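Long-range contacts in Os03g0854200 protein (Oryza sativa Japonica Group, PDB 3HKM), which cleaves DNA hydrolytically and RNA phosphorolytically in vitro, binds double-stranded DNA and single-stranded RNA, and is a probable component of the exosome core: residues 108-116 with 153-161; 136-146 with 163-173. One frame throughout, in Å; residues are numbered along the deposited sequence.

Contact 1: 108-116 with 153-161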
ATOM      1  N   VAL A 108      -8.323  -8.758  -0.426  1.00 23.48           N
ATOM      2  CA  VAL A 108      -9.001  -7.868  -1.371  1.00 21.71           C
ATOM      3  C   VAL A 108     -10.519  -8.022  -1.313  1.00 23.51           C
ATOM      4  O   VAL A 108     -11.051  -9.133  -1.355  1.00 23.12           O
ATOM      5  CB  VAL A 108      -8.507  -8.081  -2.807  1.00 22.45           C
ATOM      6  CG1 VAL A 108      -9.213  -7.128  -3.758  1.00 21.64           C
ATOM      7  CG2 VAL A 108      -7.015  -7.860  -2.863  1.00 21.37           C
ATOM      8  N   VAL A 109     -11.205  -6.889  -1.198  1.00 22.93           N
ATOM      9  CA  VAL A 109     -12.658  -6.858  -1.068  1.00 23.01           C
ATOM     10  C   VAL A 109     -13.285  -6.346  -2.362  1.00 23.99           C
ATOM     11  O   VAL A 109     -14.281  -6.879  -2.836  1.00 23.52           O
ATOM     12  CB  VAL A 109     -13.090  -5.964   0.128  1.00 21.16           C
ATOM     13  CG1 VAL A 109     -14.585  -5.682   0.082  1.00 22.98           C
ATOM     14  CG2 VAL A 109     -12.690  -6.618   1.450  1.00 23.02           C
ATOM     15  N   GLY A 110     -12.677  -5.309  -2.928  1.00 23.37           N
ATOM     16  CA  GLY A 110     -13.105  -4.751  -4.196  1.00 21.62           C
ATOM     17  C   GLY A 110     -11.912  -4.210  -4.959  1.00 22.66           C
ATOM     18  O   GLY A 110     -10.898  -3.839  -4.366  1.00 21.20           O
ATOM     19  N   ASN A 111     -12.018  -4.172  -6.281  1.00 21.99           N
ATOM     20  CA  ASN A 111     -10.932  -3.653  -7.093  1.00 20.45           C
ATOM     21  C   ASN A 111     -11.441  -2.714  -8.175  1.00 23.65           C
ATOM     22  O   ASN A 111     -11.879  -3.154  -9.240  1.00 19.81           O
ATOM     23  CB  ASN A 111     -10.112  -4.794  -7.700  1.00 22.12           C
ATOM     24  CG  ASN A 111      -8.924  -4.298  -8.502  1.00 20.89           C
ATOM     25  OD1 ASN A 111      -8.667  -3.102  -8.567  1.00 22.97           O
ATOM     26  ND2 ASN A 111      -8.197  -5.219  -9.117  1.00 20.28           N
ATOM     27  N   ASP A 112     -11.397  -1.416  -7.876  1.00 20.94           N
ATOM     28  CA  ASP A 112     -11.678  -0.382  -8.861  1.00 22.69           C
ATOM     29  C   ASP A 112     -10.419   0.423  -9.157  1.00 21.78           C
ATOM     30  O   ASP A 112     -10.501   1.617  -9.433  1.00 22.31           O
ATOM     31  CB  ASP A 112     -12.774   0.570  -8.374  1.00 21.82           C
ATOM     32  CG  ASP A 112     -13.227   1.525  -9.459  1.00 23.07           C
ATOM     33  OD1 ASP A 112     -13.853   2.554  -9.149  1.00 24.86           O
ATOM     34  OD2 ASP A 112     -12.931   1.250 -10.635  1.00 25.69           O
ATOM     35  N   GLY A 113      -9.257  -0.217  -9.073  1.00 20.28           N
ATOM     36  CA  GLY A 113      -8.010   0.438  -9.438  1.00 20.34           C
ATOM     37  C   GLY A 113      -7.141   0.846  -8.263  1.00 20.24           C
ATOM     38  O   GLY A 113      -7.620   0.919  -7.131  1.00 17.96           O
ATOM     39  N   SER A 114      -5.867   1.128  -8.554  1.00 20.19           N
ATOM     40  CA  SER A 114      -4.833   1.426  -7.555  1.00 17.96           C
ATOM     41  C   SER A 114      -4.843   0.425  -6.394  1.00 17.94           C
ATOM     42  O   SER A 114      -4.780   0.811  -5.228  1.00 16.24           O
ATOM     43  CB  SER A 114      -4.955   2.866  -7.044  1.00 17.97           C
ATOM     44  OG  SER A 114      -4.615   3.792  -8.056  1.00 17.69           O
ATOM     45  N   LEU A 115      -4.916  -0.862  -6.725  1.00 19.46           N
ATOM     46  CA  LEU A 115      -5.045  -1.919  -5.721  1.00 19.30           C
ATOM     47  C   LEU A 115      -3.790  -2.114  -4.865  1.00 18.07           C
ATOM     48  O   LEU A 115      -3.882  -2.334  -3.659  1.00 18.65           O
ATOM     49  CB  LEU A 115      -5.437  -3.244  -6.382  1.00 19.04           C
ATOM     50  CG  LEU A 115      -5.787  -4.364  -5.399  1.00 20.90           C
ATOM     51  CD1 LEU A 115      -6.923  -3.931  -4.477  1.00 20.26           C
ATOM     52  CD2 LEU A 115      -6.141  -5.655  -6.132  1.00 21.04           C
ATOM     53  N   LEU A 116      -2.619  -2.038  -5.480  1.00 17.31           N
ATOM     54  CA  LEU A 116      -1.386  -2.231  -4.730  1.00 17.95           C
ATOM     55  C   LEU A 116      -1.103  -1.013  -3.830  1.00 18.74           C
ATOM     56  O   LEU A 116      -0.742  -1.172  -2.655  1.00 17.14           O
ATOM     57  CB  LEU A 116      -0.222  -2.537  -5.675  1.00 18.49           C
ATOM     58  CG  LEU A 116       1.038  -3.213  -5.124  1.00 21.01           C
ATOM     59  CD1 LEU A 116       2.258  -2.322  -5.254  1.00 20.96           C
ATOM     60  CD2 LEU A 116       0.850  -3.715  -3.692  1.00 20.70           C
ATOM     61  N   LEU A 153      -3.559  11.245 -10.504  1.00 23.19           N
ATOM     62  CA  LEU A 153      -3.315  10.590  -9.215  1.00 22.83           C
ATOM     63  C   LEU A 153      -4.454   9.658  -8.808  1.00 22.30           C
ATOM     64  O   LEU A 153      -5.633   9.999  -8.949  1.00 23.04           O
ATOM     65  CB  LEU A 153      -3.058  11.626  -8.110  1.00 23.18           C
ATOM     66  CG  LEU A 153      -1.846  12.537  -8.327  1.00 23.19           C
ATOM     67  CD1 LEU A 153      -1.644  13.473  -7.150  1.00 22.48           C
ATOM     68  CD2 LEU A 153      -0.593  11.707  -8.582  1.00 23.74           C
ATOM     69  N   ASP A 154      -4.093   8.477  -8.309  1.00 21.60           N
ATOM     70  CA  ASP A 154      -5.065   7.500  -7.829  1.00 20.44           C
ATOM     71  C   ASP A 154      -6.034   7.082  -8.934  1.00 21.18           C
ATOM     72  O   ASP A 154      -7.227   7.367  -8.880  1.00 18.92           O
ATOM     73  CB  ASP A 154      -5.834   8.073  -6.643  1.00 21.94           C
ATOM     74  CG  ASP A 154      -6.494   6.997  -5.788  1.00 21.10           C
ATOM     75  OD1 ASP A 154      -6.026   5.835  -5.788  1.00 19.03           O
ATOM     76  OD2 ASP A 154      -7.473   7.337  -5.090  1.00 20.55           O
ATOM     77  N   THR A 155      -5.503   6.403  -9.939  1.00 22.75           N
ATOM     78  CA  THR A 155      -6.302   5.947 -11.064  1.00 23.11           C
ATOM     79  C   THR A 155      -7.266   4.851 -10.648  1.00 22.50           C
ATOM     80  O   THR A 155      -6.991   4.079  -9.733  1.00 20.89           O
ATOM     81  CB  THR A 155      -5.407   5.364 -12.165  1.00 22.11           C
ATOM     82  OG1 THR A 155      -4.519   4.411 -11.578  1.00 19.21           O
ATOM     83  CG2 THR A 155      -4.603   6.455 -12.832  1.00 21.89           C
ATOM     84  N   ASN A 156      -8.393   4.779 -11.346  1.00 24.28           N
ATOM     85  CA  ASN A 156      -9.346   3.699 -11.153  1.00 22.48           C
ATOM     86  C   ASN A 156      -9.155   2.582 -12.183  1.00 24.00           C
ATOM     87  O   ASN A 156      -8.148   2.548 -12.888  1.00 25.02           O
ATOM     88  CB  ASN A 156     -10.782   4.235 -11.164  1.00 24.47           C
ATOM     89  CG  ASN A 156     -11.098   5.047 -12.405  1.00 25.88           C
ATOM     90  OD1 ASN A 156     -10.332   5.061 -13.367  1.00 25.35           O
ATOM     91  ND2 ASN A 156     -12.237   5.730 -12.388  1.00 26.00           N
ATOM     92  N   LYS A 157     -10.110   1.661 -12.256  1.00 23.78           N
ATOM     93  CA  LYS A 157     -10.026   0.531 -13.173  1.00 23.19           C
ATOM     94  C   LYS A 157     -10.182   1.009 -14.613  1.00 25.09           C
ATOM     95  O   LYS A 157      -9.517   0.513 -15.522  1.00 27.00           O
ATOM     96  CB  LYS A 157     -11.109  -0.490 -12.822  1.00 23.98           C
ATOM     97  CG  LYS A 157     -11.033  -1.818 -13.561  1.00 25.25           C
ATOM     98  CD  LYS A 157     -12.185  -2.716 -13.124  1.00 26.74           C
ATOM     99  CE  LYS A 157     -12.142  -4.075 -13.805  1.00 31.56           C
ATOM    100  NZ  LYS A 157     -13.361  -4.894 -13.503  1.00 33.43           N
ATOM    101  N   ALA A 158     -11.051   1.994 -14.812  1.00 25.12           N
ATOM    102  CA  ALA A 158     -11.310   2.548 -16.139  1.00 26.78           C
ATOM    103  C   ALA A 158     -10.104   3.290 -16.723  1.00 26.90           C
ATOM    104  O   ALA A 158      -9.784   3.133 -17.901  1.00 26.98           O
ATOM    105  CB  ALA A 158     -12.532   3.466 -16.096  1.00 25.62           C
ATOM    106  N   GLU A 159      -9.452   4.103 -15.895  1.00 26.68           N
ATOM    107  CA  GLU A 159      -8.287   4.881 -16.312  1.00 25.76           C
ATOM    108  C   GLU A 159      -7.072   3.987 -16.503  1.00 27.05           C
ATOM    109  O   GLU A 159      -6.122   4.345 -17.205  1.00 27.41           O
ATOM    110  CB  GLU A 159      -7.974   5.968 -15.276  1.00 25.90           C
ATOM    111  CG  GLU A 159      -9.006   7.095 -15.221  1.00 26.62           C
ATOM    112  CD  GLU A 159      -8.939   7.908 -13.933  1.00 27.94           C
ATOM    113  OE1 GLU A 159      -8.228   7.495 -12.995  1.00 26.26           O
ATOM    114  OE2 GLU A 159      -9.609   8.960 -13.853  1.00 28.63           O
ATOM    115  N   GLU A 160      -7.105   2.817 -15.876  1.00 25.45           N
ATOM    116  CA  GLU A 160      -5.991   1.880 -15.957  1.00 25.59           C
ATOM    117  C   GLU A 160      -6.032   1.085 -17.273  1.00 27.81           C
ATOM    118  O   GLU A 160      -5.001   0.604 -17.756  1.00 26.20           O
ATOM    119  CB  GLU A 160      -5.942   0.984 -14.701  1.00 24.16           C
ATOM    120  CG  GLU A 160      -5.335   1.725 -13.483  1.00 24.64           C
ATOM    121  CD  GLU A 160      -5.420   0.986 -12.139  1.00 24.01           C
ATOM    122  OE1 GLU A 160      -6.004  -0.122 -12.052  1.00 22.49           O
ATOM    123  OE2 GLU A 160      -4.881   1.538 -11.154  1.00 21.44           O
ATOM    124  N   GLN A 161      -7.228   0.990 -17.858  1.00 27.85           N
ATOM    125  CA  GLN A 161      -7.445   0.362 -19.167  1.00 28.32           C
ATOM    126  C   GLN A 161      -7.244   1.366 -20.302  1.00 28.63           C
ATOM    127  O   GLN A 161      -7.210   0.998 -21.477  1.00 30.57           O
ATOM    128  CB  GLN A 161      -8.858  -0.249 -19.238  1.00 29.54           C
ATOM    129  CG  GLN A 161      -9.438  -0.441 -20.655  1.00 32.13           C
ATOM    130  CD  GLN A 161      -9.407  -1.889 -21.164  1.00 32.01           C
ATOM    131  OE1 GLN A 161      -8.478  -2.645 -20.879  1.00 33.09           O
ATOM    132  NE2 GLN A 161     -10.428  -2.271 -21.935  1.00 30.94           N
TER
HETATM  133  O   HOH W   1     -13.485   2.629 -13.081  1.00 22.83           O
HETATM  134  O   HOH W   2      -5.216  -1.737  -9.527  1.00 18.74           O
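An Asx turn, with Gly113 N bonded to Asn111 OD1, shapes the loop joining strand 100-110 to helix 115-130, and residues 112-114 dock on the start of the weakly bonded helix 157-160 and the residues before it. A capping box fixes that end: Glu159 N bonds to Asn156 OD1 and Asn156 N to Glu159 OE1. Asp112 OD2 accepts from Lys157 N at 3.3 Å, from above the carboxylate plane. Asp112 O also takes a weak bond from Lys157 N. Water 1 ties Asp112 OD2 to Ala158 N. Gly113 CA lies 3.7 Å from Asn156 C, and a CB there would clash. Ser114 N gives a straight bond of 2.8 Å (165°) to Glu160 OE2, on the syn side of the carboxylate. Beyond CG the Glu160 chain is extended (chi2 172°), carrying its carboxylate to the loop. Water 2 joins Glu160 OE1 to Leu115 N. With an alanine at Glu160, Ser114 N would probably lose this acceptor and water 2 one of its anchors. Ser114 OG bonds to Thr155 O at 2.9 Å, in the carbonyl plane. The Arg15 guanidinium bonds to Asp112 O and Gly113 O, and its backbone N to Asp154 OD2. Leu115 leads into helix 115-130 against strand 38-49.

Contact 2: 136-146 with 163-173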
ATOM      1  N   HIS A 136       9.024   4.704   9.665  1.00 21.88           N
ATOM      2  CA  HIS A 136       8.262   5.830   9.144  1.00 23.19           C
ATOM      3  C   HIS A 136       6.995   5.273   8.514  1.00 22.63           C
ATOM      4  O   HIS A 136       6.892   4.070   8.269  1.00 20.46           O
ATOM      5  CB  HIS A 136       9.069   6.575   8.079  1.00 23.79           C
ATOM      6  CG  HIS A 136       9.787   5.664   7.134  1.00 24.47           C
ATOM      7  ND1 HIS A 136       9.129   4.909   6.187  1.00 25.27           N
ATOM      8  CD2 HIS A 136      11.101   5.360   7.011  1.00 24.35           C
ATOM      9  CE1 HIS A 136      10.008   4.188   5.513  1.00 25.18           C
ATOM     10  NE2 HIS A 136      11.212   4.444   5.993  1.00 26.30           N
ATOM     11  N   LEU A 137       6.032   6.151   8.260  1.00 23.72           N
ATOM     12  CA  LEU A 137       4.823   5.785   7.527  1.00 21.97           C
ATOM     13  C   LEU A 137       5.135   5.480   6.060  1.00 20.36           C
ATOM     14  O   LEU A 137       6.043   6.069   5.475  1.00 21.11           O
ATOM     15  CB  LEU A 137       3.812   6.932   7.573  1.00 21.97           C
ATOM     16  CG  LEU A 137       2.734   6.974   8.650  1.00 21.56           C
ATOM     17  CD1 LEU A 137       3.295   6.709  10.036  1.00 23.11           C
ATOM     18  CD2 LEU A 137       2.009   8.306   8.589  1.00 20.48           C
ATOM     19  N   ALA A 138       4.372   4.564   5.473  1.00 21.18           N
ATOM     20  CA  ALA A 138       4.392   4.358   4.030  1.00 20.86           C
ATOM     21  C   ALA A 138       3.077   4.861   3.429  1.00 19.24           C
ATOM     22  O   ALA A 138       1.997   4.405   3.804  1.00 18.94           O
ATOM     23  CB  ALA A 138       4.617   2.898   3.690  1.00 18.03           C
ATOM     24  N   VAL A 139       3.174   5.812   2.508  1.00 17.05           N
ATOM     25  CA  VAL A 139       2.002   6.341   1.823  1.00 18.09           C
ATOM     26  C   VAL A 139       2.162   6.116   0.316  1.00 18.75           C
ATOM     27  O   VAL A 139       3.041   6.694  -0.317  1.00 18.15           O
ATOM     28  CB  VAL A 139       1.767   7.844   2.172  1.00 17.88           C
ATOM     29  CG1 VAL A 139       0.864   8.511   1.155  1.00 20.75           C
ATOM     30  CG2 VAL A 139       1.176   7.977   3.561  1.00 19.03           C
ATOM     31  N   ALA A 140       1.322   5.253  -0.247  1.00 16.56           N
ATOM     32  CA  ALA A 140       1.454   4.862  -1.648  1.00 18.31           C
ATOM     33  C   ALA A 140       0.388   5.512  -2.521  1.00 17.73           C
ATOM     34  O   ALA A 140      -0.734   5.722  -2.077  1.00 18.28           O
ATOM     35  CB  ALA A 140       1.392   3.349  -1.785  1.00 17.39           C
ATOM     36  N   ILE A 141       0.743   5.827  -3.764  1.00 18.67           N
ATOM     37  CA  ILE A 141      -0.196   6.441  -4.700  1.00 19.89           C
ATOM     38  C   ILE A 141       0.000   5.906  -6.117  1.00 18.59           C
ATOM     39  O   ILE A 141       1.118   5.906  -6.635  1.00 18.41           O
ATOM     40  CB  ILE A 141      -0.051   7.980  -4.731  1.00 19.68           C
ATOM     41  CG1 ILE A 141      -0.305   8.584  -3.345  1.00 18.71           C
ATOM     42  CG2 ILE A 141      -0.995   8.578  -5.758  1.00 17.88           C
ATOM     43  CD1 ILE A 141      -0.099  10.083  -3.284  1.00 19.85           C
ATOM     44  N   GLY A 142      -1.088   5.454  -6.732  1.00 17.41           N
ATOM     45  CA  GLY A 142      -1.064   5.028  -8.120  1.00 19.93           C
ATOM     46  C   GLY A 142      -1.165   6.226  -9.049  1.00 20.22           C
ATOM     47  O   GLY A 142      -2.161   6.935  -9.050  1.00 19.96           O
ATOM     48  N   CYS A 143      -0.115   6.467  -9.824  1.00 22.23           N
ATOM     49  CA  CYS A 143      -0.077   7.607 -10.732  1.00 20.44           C
ATOM     50  C   CYS A 143      -0.233   7.128 -12.157  1.00 22.00           C
ATOM     51  O   CYS A 143       0.423   6.180 -12.563  1.00 22.98           O
ATOM     52  CB  CYS A 143       1.258   8.337 -10.618  1.00 21.72           C
ATOM     53  SG  CYS A 143       1.817   8.654  -8.950  1.00 20.86           S
ATOM     54  N   GLY A 144      -1.102   7.785 -12.914  1.00 23.69           N
ATOM     55  CA  GLY A 144      -1.282   7.473 -14.318  1.00 24.36           C
ATOM     56  C   GLY A 144      -0.707   8.595 -15.148  1.00 24.69           C
ATOM     57  O   GLY A 144      -0.736   9.753 -14.738  1.00 26.13           O
ATOM     58  N   VAL A 145      -0.162   8.270 -16.311  1.00 26.21           N
ATOM     59  CA  VAL A 145       0.354   9.317 -17.187  1.00 27.71           C
ATOM     60  C   VAL A 145      -0.462   9.412 -18.470  1.00 28.62           C
ATOM     61  O   VAL A 145      -0.633   8.424 -19.191  1.00 26.46           O
ATOM     62  CB  VAL A 145       1.848   9.130 -17.520  1.00 27.16           C
ATOM     63  CG1 VAL A 145       2.409  10.426 -18.081  1.00 28.03           C
ATOM     64  CG2 VAL A 145       2.622   8.703 -16.280  1.00 25.71           C
ATOM     65  N   LEU A 146      -0.964  10.615 -18.740  1.00 30.62           N
ATOM     66  CA  LEU A 146      -1.820  10.863 -19.893  1.00 32.03           C
ATOM     67  C   LEU A 146      -1.027  11.117 -21.169  1.00 33.74           C
ATOM     68  O   LEU A 146       0.152  11.463 -21.121  1.00 33.94           O
ATOM     69  CB  LEU A 146      -2.753  12.042 -19.616  1.00 33.43           C
ATOM     70  CG  LEU A 146      -3.773  11.806 -18.501  1.00 31.44           C
ATOM     71  CD1 LEU A 146      -4.658  13.029 -18.314  1.00 29.43           C
ATOM     72  CD2 LEU A 146      -4.598  10.566 -18.815  1.00 30.41           C
ATOM     73  N   LEU A 163      -4.844   4.473 -20.034  1.00 27.23           N
ATOM     74  CA  LEU A 163      -3.490   5.017 -20.100  1.00 27.57           C
ATOM     75  C   LEU A 163      -2.426   4.010 -20.547  1.00 26.66           C
ATOM     76  O   LEU A 163      -2.676   2.801 -20.576  1.00 25.15           O
ATOM     77  CB  LEU A 163      -3.103   5.639 -18.759  1.00 28.58           C
ATOM     78  CG  LEU A 163      -3.722   7.000 -18.433  1.00 27.90           C
ATOM     79  CD1 LEU A 163      -5.232   6.926 -18.395  1.00 28.37           C
ATOM     80  CD2 LEU A 163      -3.172   7.514 -17.112  1.00 28.14           C
ATOM     81  N   LYS A 164      -1.245   4.532 -20.893  1.00 25.91           N
ATOM     82  CA  LYS A 164      -0.121   3.720 -21.369  1.00 26.74           C
ATOM     83  C   LYS A 164       1.068   3.748 -20.416  1.00 25.52           C
ATOM     84  O   LYS A 164       1.996   2.961 -20.547  1.00 21.96           O
ATOM     85  CB  LYS A 164       0.340   4.181 -22.756  1.00 28.52           C
ATOM     86  CG  LYS A 164      -0.258   3.392 -23.923  1.00 30.72           C
ATOM     87  CD  LYS A 164       0.748   3.300 -25.070  1.00 34.17           C
ATOM     88  CE  LYS A 164       1.247   4.684 -25.517  1.00 34.50           C
ATOM     89  NZ  LYS A 164       2.645   4.650 -26.085  1.00 32.71           N
ATOM     90  N   SER A 165       1.038   4.676 -19.468  1.00 26.21           N
ATOM     91  CA  SER A 165       2.117   4.839 -18.512  1.00 25.44           C
ATOM     92  C   SER A 165       1.527   4.913 -17.124  1.00 24.62           C
ATOM     93  O   SER A 165       0.451   5.471 -16.930  1.00 22.77           O
ATOM     94  CB  SER A 165       2.889   6.137 -18.777  1.00 24.90           C
ATOM     95  OG  SER A 165       3.363   6.233 -20.108  1.00 25.16           O
ATOM     96  N   PHE A 166       2.233   4.349 -16.155  1.00 25.53           N
ATOM     97  CA  PHE A 166       1.926   4.646 -14.765  1.00 26.02           C
ATOM     98  C   PHE A 166       2.941   4.112 -13.758  1.00 23.53           C
ATOM     99  O   PHE A 166       3.785   3.283 -14.080  1.00 24.68           O
ATOM    100  CB  PHE A 166       0.479   4.273 -14.402  1.00 26.96           C
ATOM    101  CG  PHE A 166       0.145   2.828 -14.583  1.00 26.36           C
ATOM    102  CD1 PHE A 166      -0.686   2.423 -15.618  1.00 26.85           C
ATOM    103  CD2 PHE A 166       0.623   1.877 -13.696  1.00 26.84           C
ATOM    104  CE1 PHE A 166      -1.017   1.091 -15.778  1.00 29.79           C
ATOM    105  CE2 PHE A 166       0.297   0.536 -13.848  1.00 29.89           C
ATOM    106  CZ  PHE A 166      -0.526   0.142 -14.891  1.00 30.82           C
ATOM    107  N   ALA A 167       2.856   4.627 -12.541  1.00 21.82           N
ATOM    108  CA  ALA A 167       3.827   4.313 -11.517  1.00 21.86           C
ATOM    109  C   ALA A 167       3.114   4.038 -10.204  1.00 20.98           C
ATOM    110  O   ALA A 167       2.131   4.684  -9.875  1.00 20.42           O
ATOM    111  CB  ALA A 167       4.797   5.467 -11.357  1.00 20.73           C
ATOM    112  N   HIS A 168       3.605   3.057  -9.463  1.00 22.59           N
ATOM    113  CA  HIS A 168       3.196   2.897  -8.080  1.00 20.66           C
ATOM    114  C   HIS A 168       4.263   3.539  -7.217  1.00 20.56           C
ATOM    115  O   HIS A 168       5.371   3.025  -7.124  1.00 20.02           O
ATOM    116  CB  HIS A 168       3.056   1.422  -7.720  1.00 22.77           C
ATOM    117  CG  HIS A 168       1.897   0.744  -8.386  1.00 23.37           C
ATOM    118  ND1 HIS A 168       1.845  -0.620  -8.582  1.00 22.57           N
ATOM    119  CD2 HIS A 168       0.754   1.245  -8.912  1.00 23.83           C
ATOM    120  CE1 HIS A 168       0.713  -0.931  -9.193  1.00 24.17           C
ATOM    121  NE2 HIS A 168       0.034   0.182  -9.403  1.00 23.38           N
ATOM    122  N   LEU A 169       3.944   4.677  -6.609  1.00 19.33           N
ATOM    123  CA  LEU A 169       4.913   5.345  -5.743  1.00 21.04           C
ATOM    124  C   LEU A 169       4.540   5.172  -4.280  1.00 21.38           C
ATOM    125  O   LEU A 169       3.365   5.166  -3.917  1.00 17.70           O
ATOM    126  CB  LEU A 169       5.044   6.835  -6.083  1.00 20.43           C
ATOM    127  CG  LEU A 169       5.369   7.197  -7.539  1.00 22.50           C
ATOM    128  CD1 LEU A 169       5.392   8.712  -7.725  1.00 22.36           C
ATOM    129  CD2 LEU A 169       6.676   6.562  -8.015  1.00 20.46           C
ATOM    130  N   VAL A 170       5.556   5.006  -3.445  1.00 21.14           N
ATOM    131  CA  VAL A 170       5.343   4.941  -2.015  1.00 22.19           C
ATOM    132  C   VAL A 170       6.377   5.807  -1.312  1.00 21.51           C
ATOM    133  O   VAL A 170       7.585   5.624  -1.448  1.00 20.17           O
ATOM    134  CB  VAL A 170       5.209   3.471  -1.485  1.00 21.86           C
ATOM    135  CG1 VAL A 170       5.648   2.471  -2.542  1.00 21.29           C
ATOM    136  CG2 VAL A 170       5.912   3.278  -0.144  1.00 20.74           C
ATOM    137  N   PHE A 171       5.857   6.803  -0.608  1.00 21.86           N
ATOM    138  CA  PHE A 171       6.674   7.828  -0.001  1.00 21.48           C
ATOM    139  C   PHE A 171       6.791   7.561   1.485  1.00 22.25           C
ATOM    140  O   PHE A 171       5.838   7.097   2.110  1.00 21.17           O
ATOM    141  CB  PHE A 171       6.043   9.198  -0.243  1.00 22.79           C
ATOM    142  CG  PHE A 171       5.591   9.420  -1.659  1.00 20.68           C
ATOM    143  CD1 PHE A 171       6.380  10.129  -2.551  1.00 23.23           C
ATOM    144  CD2 PHE A 171       4.379   8.925  -2.099  1.00 21.29           C
ATOM    145  CE1 PHE A 171       5.965  10.340  -3.852  1.00 19.80           C
ATOM    146  CE2 PHE A 171       3.963   9.133  -3.401  1.00 21.05           C
ATOM    147  CZ  PHE A 171       4.761   9.843  -4.275  1.00 21.06           C
ATOM    148  N   PRO A 172       7.971   7.853   2.054  1.00 23.59           N
ATOM    149  CA  PRO A 172       8.248   7.783   3.487  1.00 22.80           C
ATOM    150  C   PRO A 172       7.724   9.044   4.132  1.00 23.42           C
ATOM    151  O   PRO A 172       7.849  10.102   3.528  1.00 23.41           O
ATOM    152  CB  PRO A 172       9.781   7.791   3.552  1.00 24.58           C
ATOM    153  CG  PRO A 172      10.266   7.783   2.112  1.00 27.17           C
ATOM    154  CD  PRO A 172       9.143   8.310   1.296  1.00 23.34           C
ATOM    155  N   ASN A 173       7.145   8.944   5.324  1.00 23.29           N
ATOM    156  CA  ASN A 173       6.611  10.119   6.003  1.00 23.90           C
ATOM    157  C   ASN A 173       6.838  10.056   7.509  1.00 24.14           C
ATOM    158  O   ASN A 173       6.452   9.079   8.153  1.00 23.94           O
ATOM    159  CB  ASN A 173       5.119  10.283   5.696  1.00 24.23           C
ATOM    160  CG  ASN A 173       4.603  11.668   6.028  1.00 24.97           C
ATOM    161  OD1 ASN A 173       4.446  12.516   5.147  1.00 26.77           O
ATOM    162  ND2 ASN A 173       4.342  11.909   7.304  1.00 25.78           N
TER
HETATM  163  O   HOH W   3      -0.625   7.689 -21.604  1.00 27.56           O
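Val139 and Phe171 exchange two nearly straight backbone bonds, with Phe171 N 2.8 Å from Val139 O. Ile141 and Leu169 also bond both ways, with Ile141 N 2.7 Å from Leu169 O. Cys143 N bonds to Ala167 O (2.9 Å, 175°). Val145 N bonds to Ser165 O at 2.9 Å. Leu137 and Asn173 bond both ways too, and Leu137 O takes a weak bond from His136 ND1. Pro172 CB lies over one face of that imidazole. These bonds join the two central strands of the four-stranded antiparallel sheet of this RNase PH fold. Alternate residues bond outward to either flank: Gly142 to Asp154, Gly144 to Ile152, Phe166 to His200, His168 to Ile198 and Val170 to Ile195. Helix 205-229 packs on the face with Val139, Cys143 and Val145. Helices 77-91 and 115-130 meet the face with Ala140, His168 and Val170. On the face with Val139 and Cys143, Phe171 has CG anti to its carbonyl carbon (chi1 -46°), which sets the ring edge-on to Val139 O, with CD2 3.2 Å from that oxygen. Cys143 SG packs on Leu169 CD1 at 3.8 Å. Ser165 OG bonds to Val202 O, but buried Ser165 N has no partner in the model.

Contact 2 is the larger and more buried of the two, and contact 1 is only partly buried. Contact 2 pairs regular strands by backbone bonds, with mostly apolar side chains on both faces. Contact 1 joins a loop to a short helix through carboxylates, a hydroxyl and two waters. Along the chain their segments alternate: helix 115-130 runs from contact 1 to strand 138-145, and helix 157-160 is followed by strand 165-172. The contacts also touch. Asp154 N probably bonds to Gly142 O at 2.6 Å. Ser114 OG packs on Gly142 CA, and Leu116 CD1 lies near His168 ND1. Contact 1 thus sits beside the central strands of contact 2.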